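Long-range contacts in arginase (Glaciozyma antarctica, PDB 5YNL), which probably hydrolyses L-arginine to L-ornithine and urea at a manganese-dependent site, as other arginases do: residues E171-W176 and R279-S284; V177-D182 and G232-D237; P225-Y230 and V273-T278; F285-L290 and L327-I332. All blocks are in the same frame, centred on the assembly; numbering follows the deposited sequence.

Interaction 1: E171-W176 and R279-S284; sequences EACLIW and RPIHLS
Cys173-Trp176 and Ile281-Ser284 meet as neighbouring parallel strands inside the central sheet of the arginase alpha/beta fold, a worked example of distant segments sewn together by backbone and closed at one end by charge. The strand directions differ by only 20°. Cys173 N donates to Pro280 O, His282 N to Cys173 O, Ile175 N to His282 O and Ser284 N to Ile175 O, the second pair of bonds measuring 2.8 Å each.

Side chains alternate between the faces. On the face covered by helix 254-273, Cys173 SG lies 3.6 Å from Ile281 CG1, and Ile175 CG2 reaches Leu283 CD1 at 3.7 Å with the two branched ends crossing. On the other face the CD1 branch of Leu174 rests 3.5 Å from His282 O and also touches Ser284 CB, while Ser284 OG is bonded to His155.

Before the strands begin, one nitrogen makes two bonds. Arg279, extended from CG to NE, brings NH2 to Glu171 OE1 at 2.7 Å in a salt bridge, bent to 134° at the hydrogen. The same NH2 approaches Glu171 O at 3.2 Å from above the carbonyl plane. Glu171 folds back at chi2 (-59°), turning its carboxylate to the arginine. With leucine replacing Arg279, both acceptors of Glu171 would lose this donor, and its carboxylate would probably be free to swing into solvent.

Neutral backbone bonds thus hold the buried strands, whereas the charged pair closes the more exposed entrance, where Glu171 may also offset the close approach of Arg279 to Arg227.

Interaction 2: V177-D182 and G232-D237; sequences VDAHAD and GLRDID
His180 and Ala179 lie in the loop that leaves strand 173-177, and they pack against the segment Gly232-Asp237 at the end of strand 228-233, at the C-terminal ends of the parallel strands, where alpha/beta enzymes carry their active sites. His180 ND1 donates to Asp235 O at 3.0 Å, nearly straight at 175°, with the oxygen in the ring plane and the nitrogen in the carbonyl plane, which fixes the rotation of the imidazole. With CG anti to the carbonyl carbon (chi1 -47°), the ring stands between two neighbours: Ala179 CB lies over the centre of one face, and Asp237 OD1 lies above the opposite face toward its rim, although Asp237 is poorly ordered.

Asp178-Asp182 spell the DAHAD signature, whose acids and histidine bind manganese in other arginases, so this is probably part of the metal site. Its first turn is an Asx turn, Asp178 OD1 accepting from His180 N at 2.6 Å, while Asp178 OD2 is held by His155. The backbone of the loop is tied across by Arg234 N, which gives a straight bond to Ala179 O at 3.1 Å. Beside it, Ala179 CB touches Arg234 CD at 3.6 Å. From the same side Leu233 brings CD2 to 3.4 Å from His180 C, against the peptide leading to Ala181. Gly232 turns the chain with a positive phi (105°), where a beta-carbon would press on the preceding carbonyl.

Interaction 3: P225-Y230 and V273-T278; sequences PERIVY and VNPDRT
Val273, the last helical residue of helix 254-273, meets Arg227 and Val229 where strand 228-233 begins, so the contact joins the C-terminal end of a covering helix to the sheet of the alpha/beta fold. The packing rests on one methyl: Val273 CG1, anti to the carbonyl carbon (chi1 -64°), meets Val229 CB at 4.0 Å, the two valines crossing at an angle, and also lies against the backbone, 3.4 Å from Arg227 O.

The polar part is a single bond. Arg227 starts out pointing away from the helix, but bends at chi2 and chi3 bring its guanidinium back, and NH2 donates to Val273 O at 2.8 Å. The donor stands well above the carbonyl plane, whereas the oxygen lies near the guanidinium plane, at its edge, with Pro275 CD farther along the same edge. A positive group placed at a helix C-terminus would probably be stabilised by the carbonyls gathered there.

Beyond it the chain reverses in a type I turn from Asn274 to Arg277, and Arg277 also pairs with Asp271. Asn274 O is gripped twice, Arg277 N and Arg277 NH1 each lying 2.9 Å from it and arriving from opposite faces of its plane.

Interaction 4: F285-L290 and L327-I332; sequences FDVDAL and LDIMEI
Phe285-Asp286 and Ile329-Met330 run side by side as adjacent parallel strands, stitched by Phe285 N to Asp328 O, Met330 N to Phe285 O (2.7 Å) and, where the first strand ends, Val287 N to Met330 O at 3.1 Å. Around that last bond acidic side chains gather. Asp286 OD2 lies only 2.9 Å from Glu331 OE2, two acceptors without a hydrogen bond between them, and the carboxylates are turned 85° against each other. Glu331 OE2 has its bond from His195, while OE1 faces Asp288 OD2 at 3.9 Å.

Ser284-Asp288 form the SFDVD signature of the arginase family, in which the two aspartates are manganese ligands; clustered acids here are consistent with such a site. Asp286 also shapes the backbone: OD1 accepts from Asp288 N at 2.6 Å, an Asx turn leading into the 3-10 segment 287-289. Replacing Asp286 by alanine would remove that acceptor, probably leaving Asp288 N without its mate and opening a gap beside the Glu331 side chain. Val287, just past the strand, crosses Ile329, CG2 to CG2 at 4.1 Å. The same Val287 methyl, anti to its carbonyl carbon, comes to 3.4 Å from Met330 O.

Starting at 171-176, the chain runs directly into 177-182, so interactions 1 and 2 open one after the other on strand 173-177 and its loop. At 225-230 interaction 3 opens before interaction 2 closes at 232-237; these two therefore cross, sharing strand 228-233 at its opposite ends. Interaction 3 closes at 273-278 and interaction 1 immediately afterwards at 279-284, enclosing both. Interaction 4 follows in series, opening at 285-290 on the same strand and closing at 327-332. Together they join four neighbouring strands of the sheet: interaction 3 brings in a helix end at the N-terminal ends of the strands, while interactions 2 and 4, with centres about 12 Å apart, gather the signature loops at their C-terminal ends.

Interaction 1: E171-W176 and R279-S284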
loop_
_atom_site.group_PDB
_atom_site.type_symbol
_atom_site.label_atom_id
_atom_site.label_comp_id
_atom_site.label_asym_id
_atom_site.label_seq_id
_atom_site.Cartn_x
_atom_site.Cartn_y
_atom_site.Cartn_z
ATOM N N GLU A 171 -9.478 9.099 9.117
ATOM C CA GLU A 171 -10.072 7.926 9.731
ATOM C C GLU A 171 -9.852 6.655 8.923
ATOM O O GLU A 171 -10.542 5.651 9.138
ATOM C CB GLU A 171 -11.561 8.163 9.996
ATOM C CG GLU A 171 -11.836 9.327 10.993
ATOM C CD GLU A 171 -11.179 9.091 12.343
ATOM O OE1 GLU A 171 -10.874 7.920 12.658
ATOM O OE2 GLU A 171 -10.963 10.058 13.097
ATOM N N ALA A 172 -8.877 6.676 8.011
ATOM C CA ALA A 172 -8.594 5.483 7.200
ATOM C C ALA A 172 -7.870 4.410 8.018
ATOM O O ALA A 172 -7.353 4.683 9.107
ATOM C CB ALA A 172 -7.778 5.846 5.976
ATOM N N CYS A 173 -7.809 3.194 7.492
ATOM C CA CYS A 173 -6.965 2.180 8.098
ATOM C C CYS A 173 -5.959 1.690 7.053
ATOM O O CYS A 173 -6.136 1.961 5.864
ATOM C CB CYS A 173 -7.817 1.030 8.618
ATOM S SG CYS A 173 -8.625 0.082 7.348
ATOM N N LEU A 174 -4.912 0.979 7.467
ATOM C CA LEU A 174 -3.860 0.625 6.521
ATOM C C LEU A 174 -3.572 -0.862 6.528
ATOM O O LEU A 174 -3.254 -1.445 7.586
ATOM C CB LEU A 174 -2.579 1.400 6.832
ATOM C CG LEU A 174 -1.247 1.073 6.123
ATOM C CD1 LEU A 174 -1.351 1.169 4.604
ATOM C CD2 LEU A 174 -0.132 1.994 6.637
ATOM N N ILE A 175 -3.673 -1.486 5.355
ATOM C CA ILE A 175 -3.344 -2.905 5.243
ATOM C C ILE A 175 -2.058 -3.017 4.448
ATOM O O ILE A 175 -1.975 -2.591 3.291
ATOM C CB ILE A 175 -4.472 -3.695 4.579
ATOM C CG1 ILE A 175 -5.718 -3.610 5.453
ATOM C CG2 ILE A 175 -4.088 -5.190 4.379
ATOM C CD1 ILE A 175 -6.866 -4.353 4.873
ATOM N N TRP A 176 -1.041 -3.566 5.083
ATOM C CA TRP A 176 0.290 -3.483 4.533
ATOM C C TRP A 176 0.675 -4.909 4.159
ATOM O O TRP A 176 0.736 -5.796 5.023
ATOM C CB TRP A 176 1.209 -2.920 5.605
ATOM C CG TRP A 176 2.607 -2.638 5.202
ATOM C CD1 TRP A 176 3.621 -3.547 5.019
ATOM C CD2 TRP A 176 3.190 -1.347 5.018
ATOM N NE1 TRP A 176 4.787 -2.887 4.695
ATOM C CE2 TRP A 176 4.548 -1.540 4.688
ATOM C CE3 TRP A 176 2.688 -0.048 5.075
ATOM C CZ2 TRP A 176 5.406 -0.470 4.407
ATOM C CZ3 TRP A 176 3.535 1.005 4.802
ATOM C CH2 TRP A 176 4.879 0.791 4.476
ATOM N N ARG A 279 -14.430 2.442 7.952
ATOM C CA ARG A 279 -13.199 3.189 7.665
ATOM C C ARG A 279 -12.721 3.028 6.224
ATOM O O ARG A 279 -12.759 1.919 5.676
ATOM C CB ARG A 279 -12.072 2.733 8.611
ATOM C CG ARG A 279 -12.237 3.177 10.092
ATOM C CD ARG A 279 -10.994 2.837 10.882
ATOM N NE ARG A 279 -11.142 3.011 12.323
ATOM C CZ ARG A 279 -10.902 4.143 12.988
ATOM N NH1 ARG A 279 -11.068 4.176 14.297
ATOM N NH2 ARG A 279 -10.508 5.236 12.355
ATOM N N PRO A 280 -12.255 4.129 5.606
ATOM C CA PRO A 280 -11.633 4.003 4.278
ATOM C C PRO A 280 -10.446 3.047 4.387
ATOM O O PRO A 280 -9.829 3.005 5.447
ATOM C CB PRO A 280 -11.119 5.423 3.989
ATOM C CG PRO A 280 -11.954 6.323 4.862
ATOM C CD PRO A 280 -12.210 5.510 6.114
ATOM N N ILE A 281 -10.142 2.287 3.340
ATOM C CA ILE A 281 -9.026 1.353 3.395
ATOM C C ILE A 281 -7.886 1.804 2.473
ATOM O O ILE A 281 -8.113 2.110 1.288
ATOM C CB ILE A 281 -9.460 -0.093 2.996
ATOM C CG1 ILE A 281 -10.153 -0.789 4.173
ATOM C CG2 ILE A 281 -8.260 -0.928 2.527
ATOM C CD1 ILE A 281 -11.009 -2.047 3.776
ATOM N N HIS A 282 -6.668 1.820 3.017
ATOM C CA HIS A 282 -5.467 2.027 2.235
ATOM C C HIS A 282 -4.784 0.670 2.118
ATOM O O HIS A 282 -4.300 0.115 3.122
ATOM C CB HIS A 282 -4.528 3.046 2.909
ATOM C CG HIS A 282 -3.421 3.550 2.032
ATOM N ND1 HIS A 282 -3.173 3.059 0.763
ATOM C CD2 HIS A 282 -2.482 4.502 2.242
ATOM C CE1 HIS A 282 -2.145 3.693 0.234
ATOM N NE2 HIS A 282 -1.701 4.570 1.117
ATOM N N LEU A 283 -4.753 0.118 0.914
ATOM C CA LEU A 283 -4.076 -1.169 0.725
ATOM C C LEU A 283 -2.732 -0.935 0.085
ATOM O O LEU A 283 -2.650 -0.573 -1.113
ATOM C CB LEU A 283 -4.897 -2.143 -0.136
ATOM C CG LEU A 283 -4.305 -3.522 -0.457
ATOM C CD1 LEU A 283 -3.923 -4.335 0.811
ATOM C CD2 LEU A 283 -5.313 -4.297 -1.271
ATOM N N SER A 284 -1.673 -1.123 0.873
ATOM C CA SER A 284 -0.322 -0.867 0.361
ATOM C C SER A 284 0.361 -2.201 0.072
ATOM O O SER A 284 0.882 -2.853 0.992
ATOM C CB SER A 284 0.484 -0.040 1.362
ATOM O OG SER A 284 1.557 0.609 0.709
#

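Interaction 2: V177-D182 and G232-D237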
loop_
_atom_site.group_PDB
_atom_site.type_symbol
_atom_site.label_atom_id
_atom_site.label_comp_id
_atom_site.label_asym_id
_atom_site.label_seq_id
_atom_site.Cartn_x
_atom_site.Cartn_y
_atom_site.Cartn_z
ATOM N N VAL A 177 0.892 -5.140 2.870
ATOM C CA VAL A 177 1.227 -6.470 2.387
ATOM C C VAL A 177 2.687 -6.498 1.924
ATOM O O VAL A 177 3.070 -5.837 0.943
ATOM C CB VAL A 177 0.275 -6.906 1.260
ATOM C CG1 VAL A 177 0.635 -8.330 0.770
ATOM C CG2 VAL A 177 -1.194 -6.844 1.741
ATOM N N ASP A 178 3.510 -7.261 2.646
ATOM C CA ASP A 178 4.963 -7.195 2.474
ATOM C C ASP A 178 5.594 -8.316 3.272
ATOM O O ASP A 178 5.018 -8.791 4.260
ATOM C CB ASP A 178 5.494 -5.836 2.976
ATOM C CG ASP A 178 6.870 -5.479 2.413
ATOM O OD1 ASP A 178 7.801 -6.297 2.562
ATOM O OD2 ASP A 178 7.027 -4.386 1.827
ATOM N N ALA A 179 6.760 -8.759 2.810
ATOM C CA ALA A 179 7.551 -9.740 3.541
ATOM C C ALA A 179 8.244 -9.048 4.706
ATOM O O ALA A 179 8.730 -9.703 5.635
ATOM C CB ALA A 179 8.578 -10.376 2.616
ATOM N N HIS A 180 8.296 -7.716 4.637
ATOM C CA HIS A 180 9.035 -6.906 5.603
ATOM C C HIS A 180 8.134 -5.947 6.352
ATOM O O HIS A 180 7.229 -5.357 5.771
ATOM C CB HIS A 180 10.100 -6.083 4.882
ATOM C CG HIS A 180 10.910 -6.866 3.911
ATOM N ND1 HIS A 180 11.587 -8.020 4.264
ATOM C CD2 HIS A 180 11.157 -6.677 2.594
ATOM C CE1 HIS A 180 12.217 -8.496 3.210
ATOM N NE2 HIS A 180 11.973 -7.698 2.179
ATOM N N ALA A 181 8.416 -5.759 7.636
ATOM C CA ALA A 181 7.646 -4.825 8.459
ATOM C C ALA A 181 8.010 -3.361 8.188
ATOM O O ALA A 181 7.203 -2.473 8.456
ATOM C CB ALA A 181 7.783 -5.160 9.953
ATOM N N ASP A 182 9.214 -3.115 7.665
ATOM C CA ASP A 182 9.680 -1.750 7.375
ATOM C C ASP A 182 9.402 -0.747 8.525
ATOM O O ASP A 182 9.003 0.400 8.287
ATOM C CB ASP A 182 9.066 -1.237 6.057
ATOM C CG ASP A 182 9.528 -2.019 4.834
ATOM O OD1 ASP A 182 10.578 -2.686 4.896
ATOM O OD2 ASP A 182 8.846 -1.947 3.790
ATOM N N GLY A 232 1.627 -11.228 5.327
ATOM C CA GLY A 232 2.661 -11.776 4.459
ATOM C C GLY A 232 4.066 -11.748 5.040
ATOM O O GLY A 232 5.026 -12.175 4.389
ATOM N N LEU A 233 4.195 -11.245 6.266
ATOM C CA LEU A 233 5.503 -11.100 6.907
ATOM C C LEU A 233 6.293 -12.423 6.992
ATOM O O LEU A 233 5.719 -13.511 7.225
ATOM C CB LEU A 233 5.360 -10.485 8.299
ATOM C CG LEU A 233 4.907 -9.025 8.423
ATOM C CD1 LEU A 233 4.900 -8.618 9.907
ATOM C CD2 LEU A 233 5.798 -8.082 7.627
ATOM N N ARG A 234 7.600 -12.333 6.761
ATOM C CA ARG A 234 8.483 -13.474 6.975
ATOM C C ARG A 234 9.871 -13.038 7.468
ATOM O O ARG A 234 10.273 -13.415 8.566
ATOM C CB ARG A 234 8.515 -14.427 5.763
ATOM C CG ARG A 234 9.260 -13.918 4.556
ATOM C CD ARG A 234 8.381 -13.893 3.346
ATOM N NE ARG A 234 8.918 -14.721 2.280
ATOM C CZ ARG A 234 8.761 -14.460 0.986
ATOM N NH1 ARG A 234 8.081 -13.381 0.615
ATOM N NH2 ARG A 234 9.280 -15.276 0.066
ATOM N N ASP A 235 10.587 -12.225 6.698
ATOM C CA ASP A 235 11.840 -11.670 7.206
ATOM C C ASP A 235 11.661 -10.254 7.752
ATOM O O ASP A 235 11.442 -9.304 6.995
ATOM C CB ASP A 235 12.976 -11.716 6.173
ATOM C CG ASP A 235 14.294 -11.175 6.730
ATOM O OD1 ASP A 235 14.859 -11.803 7.652
ATOM O OD2 ASP A 235 14.770 -10.125 6.246
ATOM N N ILE A 236 11.739 -10.123 9.072
ATOM C CA ILE A 236 11.812 -8.810 9.692
ATOM C C ILE A 236 13.047 -8.095 9.111
ATOM O O ILE A 236 14.169 -8.209 9.620
ATOM C CB ILE A 236 11.789 -8.911 11.255
ATOM C CG1 ILE A 236 10.344 -8.940 11.768
ATOM C CG2 ILE A 236 12.497 -7.747 11.924
ATOM C CD1 ILE A 236 9.617 -10.250 11.564
ATOM N N ASP A 237 12.833 -7.423 7.980
ATOM C CA ASP A 237 13.854 -6.574 7.371
ATOM C C ASP A 237 13.618 -5.161 7.855
ATOM O O ASP A 237 12.635 -4.521 7.472
ATOM C CB ASP A 237 13.797 -6.631 5.841
ATOM C CG ASP A 237 14.361 -5.379 5.175
ATOM O OD1 ASP A 237 13.572 -4.463 4.851
ATOM O OD2 ASP A 237 15.591 -5.313 4.965
#

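Interaction 3: P225-Y230 and V273-T278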
loop_
_atom_site.group_PDB
_atom_site.type_symbol
_atom_site.label_atom_id
_atom_site.label_comp_id
_atom_site.label_asym_id
_atom_site.label_seq_id
_atom_site.Cartn_x
_atom_site.Cartn_y
_atom_site.Cartn_z
ATOM N N PRO A 225 -1.133 2.987 15.815
ATOM C CA PRO A 225 -0.682 1.590 15.740
ATOM C C PRO A 225 -1.808 0.554 15.677
ATOM O O PRO A 225 -1.550 -0.601 15.321
ATOM C CB PRO A 225 0.110 1.406 17.045
ATOM C CG PRO A 225 -0.415 2.493 17.982
ATOM C CD PRO A 225 -0.660 3.647 17.047
ATOM N N GLU A 226 -3.030 0.944 16.024
ATOM C CA GLU A 226 -4.154 0.019 15.943
ATOM C C GLU A 226 -4.860 0.151 14.596
ATOM O O GLU A 226 -5.871 -0.515 14.347
ATOM C CB GLU A 226 -5.147 0.299 17.059
ATOM C CG GLU A 226 -5.828 1.629 16.886
ATOM C CD GLU A 226 -5.422 2.638 17.938
ATOM O OE1 GLU A 226 -4.300 2.524 18.498
ATOM O OE2 GLU A 226 -6.239 3.543 18.209
ATOM N N ARG A 227 -4.332 1.018 13.734
ATOM C CA ARG A 227 -4.916 1.228 12.413
ATOM C C ARG A 227 -4.118 0.494 11.318
ATOM O O ARG A 227 -4.534 0.434 10.166
ATOM C CB ARG A 227 -5.015 2.735 12.110
ATOM C CG ARG A 227 -6.427 3.372 12.179
ATOM C CD ARG A 227 -7.165 3.114 13.482
ATOM N NE ARG A 227 -8.074 1.965 13.379
ATOM C CZ ARG A 227 -8.978 1.632 14.304
ATOM N NH1 ARG A 227 -9.102 2.357 15.411
ATOM N NH2 ARG A 227 -9.762 0.573 14.124
ATOM N N ILE A 228 -2.980 -0.084 11.680
ATOM C CA ILE A 228 -2.184 -0.839 10.711
ATOM C C ILE A 228 -2.224 -2.344 10.969
ATOM O O ILE A 228 -2.225 -2.779 12.129
ATOM C CB ILE A 228 -0.712 -0.320 10.610
ATOM C CG1 ILE A 228 0.130 -1.213 9.673
ATOM C CG2 ILE A 228 -0.087 -0.148 11.991
ATOM C CD1 ILE A 228 1.565 -0.712 9.413
ATOM N N VAL A 229 -2.294 -3.128 9.881
ATOM C CA VAL A 229 -2.172 -4.579 9.968
ATOM C C VAL A 229 -1.259 -5.103 8.857
ATOM O O VAL A 229 -1.273 -4.591 7.718
ATOM C CB VAL A 229 -3.568 -5.291 10.017
ATOM C CG1 VAL A 229 -4.326 -5.120 8.707
ATOM C CG2 VAL A 229 -3.426 -6.768 10.359
ATOM N N TYR A 230 -0.440 -6.097 9.203
ATOM C CA TYR A 230 0.549 -6.657 8.298
ATOM C C TYR A 230 0.125 -8.071 7.871
ATOM O O TYR A 230 -0.266 -8.908 8.709
ATOM C CB TYR A 230 1.904 -6.753 8.999
ATOM C CG TYR A 230 2.648 -5.454 9.197
ATOM C CD1 TYR A 230 3.391 -4.895 8.172
ATOM C CD2 TYR A 230 2.645 -4.806 10.420
ATOM C CE1 TYR A 230 4.088 -3.716 8.349
ATOM C CE2 TYR A 230 3.348 -3.616 10.608
ATOM C CZ TYR A 230 4.064 -3.083 9.564
ATOM O OH TYR A 230 4.761 -1.907 9.726
ATOM N N VAL A 273 -8.593 -3.744 12.124
ATOM C CA VAL A 273 -8.458 -2.316 11.846
ATOM C C VAL A 273 -9.785 -1.666 11.460
ATOM O O VAL A 273 -9.922 -0.445 11.501
ATOM C CB VAL A 273 -7.364 -2.000 10.774
ATOM C CG1 VAL A 273 -5.988 -2.403 11.281
ATOM C CG2 VAL A 273 -7.688 -2.694 9.444
ATOM N N ASN A 274 -10.760 -2.489 11.090
ATOM C CA ASN A 274 -12.004 -1.965 10.527
ATOM C C ASN A 274 -13.239 -2.751 10.962
ATOM O O ASN A 274 -14.026 -3.178 10.109
ATOM C CB ASN A 274 -11.904 -1.991 8.996
ATOM C CG ASN A 274 -12.687 -0.884 8.343
ATOM O OD1 ASN A 274 -13.570 -0.265 8.971
ATOM N ND2 ASN A 274 -12.373 -0.615 7.071
ATOM N N PRO A 275 -13.423 -2.933 12.288
ATOM C CA PRO A 275 -14.449 -3.874 12.751
ATOM C C PRO A 275 -15.853 -3.547 12.244
ATOM O O PRO A 275 -16.571 -4.477 11.883
ATOM C CB PRO A 275 -14.397 -3.744 14.288
ATOM C CG PRO A 275 -13.792 -2.379 14.547
ATOM C CD PRO A 275 -12.790 -2.206 13.408
ATOM N N ASP A 276 -16.230 -2.271 12.211
ATOM C CA ASP A 276 -17.560 -1.865 11.747
ATOM C C ASP A 276 -17.663 -1.642 10.240
ATOM O O ASP A 276 -18.688 -1.171 9.759
ATOM C CB ASP A 276 -17.994 -0.567 12.440
ATOM C CG ASP A 276 -17.907 -0.655 13.924
ATOM O OD1 ASP A 276 -18.329 -1.688 14.489
ATOM O OD2 ASP A 276 -17.416 0.316 14.529
ATOM N N ARG A 277 -16.604 -1.959 9.506
ATOM C CA ARG A 277 -16.558 -1.695 8.070
ATOM C C ARG A 277 -16.983 -0.273 7.698
ATOM O O ARG A 277 -17.716 -0.079 6.718
ATOM C CB ARG A 277 -17.426 -2.692 7.293
ATOM C CG ARG A 277 -16.988 -4.156 7.421
ATOM C CD ARG A 277 -15.529 -4.366 7.049
ATOM N NE ARG A 277 -15.211 -5.792 7.074
ATOM C CZ ARG A 277 -14.901 -6.472 8.175
ATOM N NH1 ARG A 277 -14.850 -5.853 9.347
ATOM N NH2 ARG A 277 -14.645 -7.766 8.105
ATOM N N THR A 278 -16.527 0.720 8.455
ATOM C CA THR A 278 -16.852 2.100 8.109
ATOM C C THR A 278 -15.634 2.975 7.783
ATOM O O THR A 278 -15.791 4.113 7.374
ATOM C CB THR A 278 -17.731 2.768 9.185
ATOM O OG1 THR A 278 -17.214 2.456 10.482
ATOM C CG2 THR A 278 -19.174 2.280 9.085
#

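Interaction 4: F285-L290 and L327-I332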
loop_
_atom_site.group_PDB
_atom_site.type_symbol
_atom_site.label_atom_id
_atom_site.label_comp_id
_atom_site.label_asym_id
_atom_site.label_seq_id
_atom_site.Cartn_x
_atom_site.Cartn_y
_atom_site.Cartn_z
ATOM N N PHE A 285 0.340 -2.593 -1.202
ATOM C CA PHE A 285 0.723 -3.940 -1.632
ATOM C C PHE A 285 2.115 -3.985 -2.277
ATOM O O PHE A 285 2.350 -3.356 -3.316
ATOM C CB PHE A 285 -0.301 -4.479 -2.642
ATOM C CG PHE A 285 -0.366 -5.979 -2.697
ATOM C CD1 PHE A 285 0.728 -6.726 -3.114
ATOM C CD2 PHE A 285 -1.518 -6.642 -2.327
ATOM C CE1 PHE A 285 0.658 -8.127 -3.142
ATOM C CE2 PHE A 285 -1.584 -8.015 -2.364
ATOM C CZ PHE A 285 -0.490 -8.763 -2.764
ATOM N N ASP A 286 3.030 -4.734 -1.668
ATOM C CA ASP A 286 4.370 -4.864 -2.197
ATOM C C ASP A 286 4.452 -6.221 -2.822
ATOM O O ASP A 286 4.158 -7.226 -2.183
ATOM C CB ASP A 286 5.408 -4.779 -1.090
ATOM C CG ASP A 286 6.810 -4.694 -1.627
ATOM O OD1 ASP A 286 7.265 -5.659 -2.282
ATOM O OD2 ASP A 286 7.466 -3.650 -1.412
ATOM N N VAL A 287 4.869 -6.244 -4.076
ATOM C CA VAL A 287 4.951 -7.461 -4.866
ATOM C C VAL A 287 6.024 -8.436 -4.360
ATOM O O VAL A 287 5.948 -9.626 -4.642
ATOM C CB VAL A 287 5.095 -7.075 -6.342
ATOM C CG1 VAL A 287 5.287 -8.271 -7.237
ATOM C CG2 VAL A 287 3.851 -6.323 -6.756
ATOM N N ASP A 288 6.985 -7.954 -3.570
ATOM C CA ASP A 288 7.954 -8.860 -2.940
ATOM C C ASP A 288 7.331 -9.833 -1.909
ATOM O O ASP A 288 7.997 -10.761 -1.434
ATOM C CB ASP A 288 9.195 -8.107 -2.392
ATOM C CG ASP A 288 9.052 -7.633 -0.923
ATOM O OD1 ASP A 288 7.928 -7.579 -0.353
ATOM O OD2 ASP A 288 10.104 -7.278 -0.330
ATOM N N ALA A 289 6.057 -9.630 -1.573
ATOM C CA ALA A 289 5.383 -10.574 -0.686
ATOM C C ALA A 289 4.963 -11.818 -1.461
ATOM O O ALA A 289 4.584 -12.834 -0.849
ATOM C CB ALA A 289 4.190 -9.934 0.031
ATOM N N LEU A 290 5.033 -11.729 -2.792
ATOM C CA LEU A 290 4.529 -12.792 -3.645
ATOM C C LEU A 290 5.604 -13.811 -4.021
ATOM O O LEU A 290 6.785 -13.642 -3.687
ATOM C CB LEU A 290 3.934 -12.226 -4.942
ATOM C CG LEU A 290 2.615 -11.458 -4.932
ATOM C CD1 LEU A 290 2.281 -11.020 -6.360
ATOM C CD2 LEU A 290 1.483 -12.304 -4.361
ATOM N N LEU A 327 -4.607 2.479 -3.176
ATOM C CA LEU A 327 -3.923 1.241 -3.506
ATOM C C LEU A 327 -2.493 1.552 -3.930
ATOM O O LEU A 327 -2.281 2.328 -4.886
ATOM C CB LEU A 327 -4.641 0.574 -4.683
ATOM C CG LEU A 327 -3.960 -0.610 -5.372
ATOM C CD1 LEU A 327 -3.840 -1.785 -4.400
ATOM C CD2 LEU A 327 -4.744 -0.986 -6.597
ATOM N N ASP A 328 -1.521 0.969 -3.228
ATOM C CA ASP A 328 -0.146 0.995 -3.700
ATOM C C ASP A 328 0.204 -0.374 -4.288
ATOM O O ASP A 328 -0.117 -1.417 -3.689
ATOM C CB ASP A 328 0.843 1.241 -2.566
ATOM C CG ASP A 328 0.476 2.403 -1.682
ATOM O OD1 ASP A 328 -0.272 3.318 -2.104
ATOM O OD2 ASP A 328 0.981 2.390 -0.541
ATOM N N ILE A 329 0.877 -0.377 -5.431
ATOM C CA ILE A 329 1.434 -1.605 -5.969
ATOM C C ILE A 329 2.938 -1.344 -6.059
ATOM O O ILE A 329 3.398 -0.647 -6.987
ATOM C CB ILE A 329 0.898 -1.903 -7.381
ATOM C CG1 ILE A 329 -0.632 -1.916 -7.406
ATOM C CG2 ILE A 329 1.516 -3.205 -7.937
ATOM C CD1 ILE A 329 -1.282 -3.197 -6.893
ATOM N N MET A 330 3.708 -1.871 -5.110
ATOM C CA MET A 330 5.096 -1.453 -4.976
ATOM C C MET A 330 6.095 -2.520 -5.447
ATOM O O MET A 330 5.746 -3.700 -5.584
ATOM C CB MET A 330 5.362 -1.086 -3.511
ATOM C CG MET A 330 4.450 0.004 -2.940
ATOM S SD MET A 330 4.738 1.690 -3.545
ATOM C CE MET A 330 4.016 2.644 -2.208
ATOM N N GLU A 331 7.333 -2.103 -5.683
ATOM C CA GLU A 331 8.418 -3.018 -6.040
ATOM C C GLU A 331 8.092 -3.976 -7.188
ATOM O O GLU A 331 8.429 -5.157 -7.148
ATOM C CB GLU A 331 8.938 -3.763 -4.806
ATOM C CG GLU A 331 9.624 -2.838 -3.801
ATOM C CD GLU A 331 10.373 -3.578 -2.694
ATOM O OE1 GLU A 331 11.023 -4.621 -2.980
ATOM O OE2 GLU A 331 10.319 -3.093 -1.535
ATOM N N ILE A 332 7.461 -3.427 -8.222
ATOM C CA ILE A 332 6.993 -4.188 -9.375
ATOM C C ILE A 332 8.138 -4.886 -10.127
ATOM O O ILE A 332 8.045 -6.078 -10.417
ATOM C CB ILE A 332 6.168 -3.286 -10.320
ATOM C CG1 ILE A 332 4.835 -2.911 -9.664
ATOM C CG2 ILE A 332 5.940 -3.962 -11.665
ATOM C CD1 ILE A 332 4.275 -1.584 -10.125
#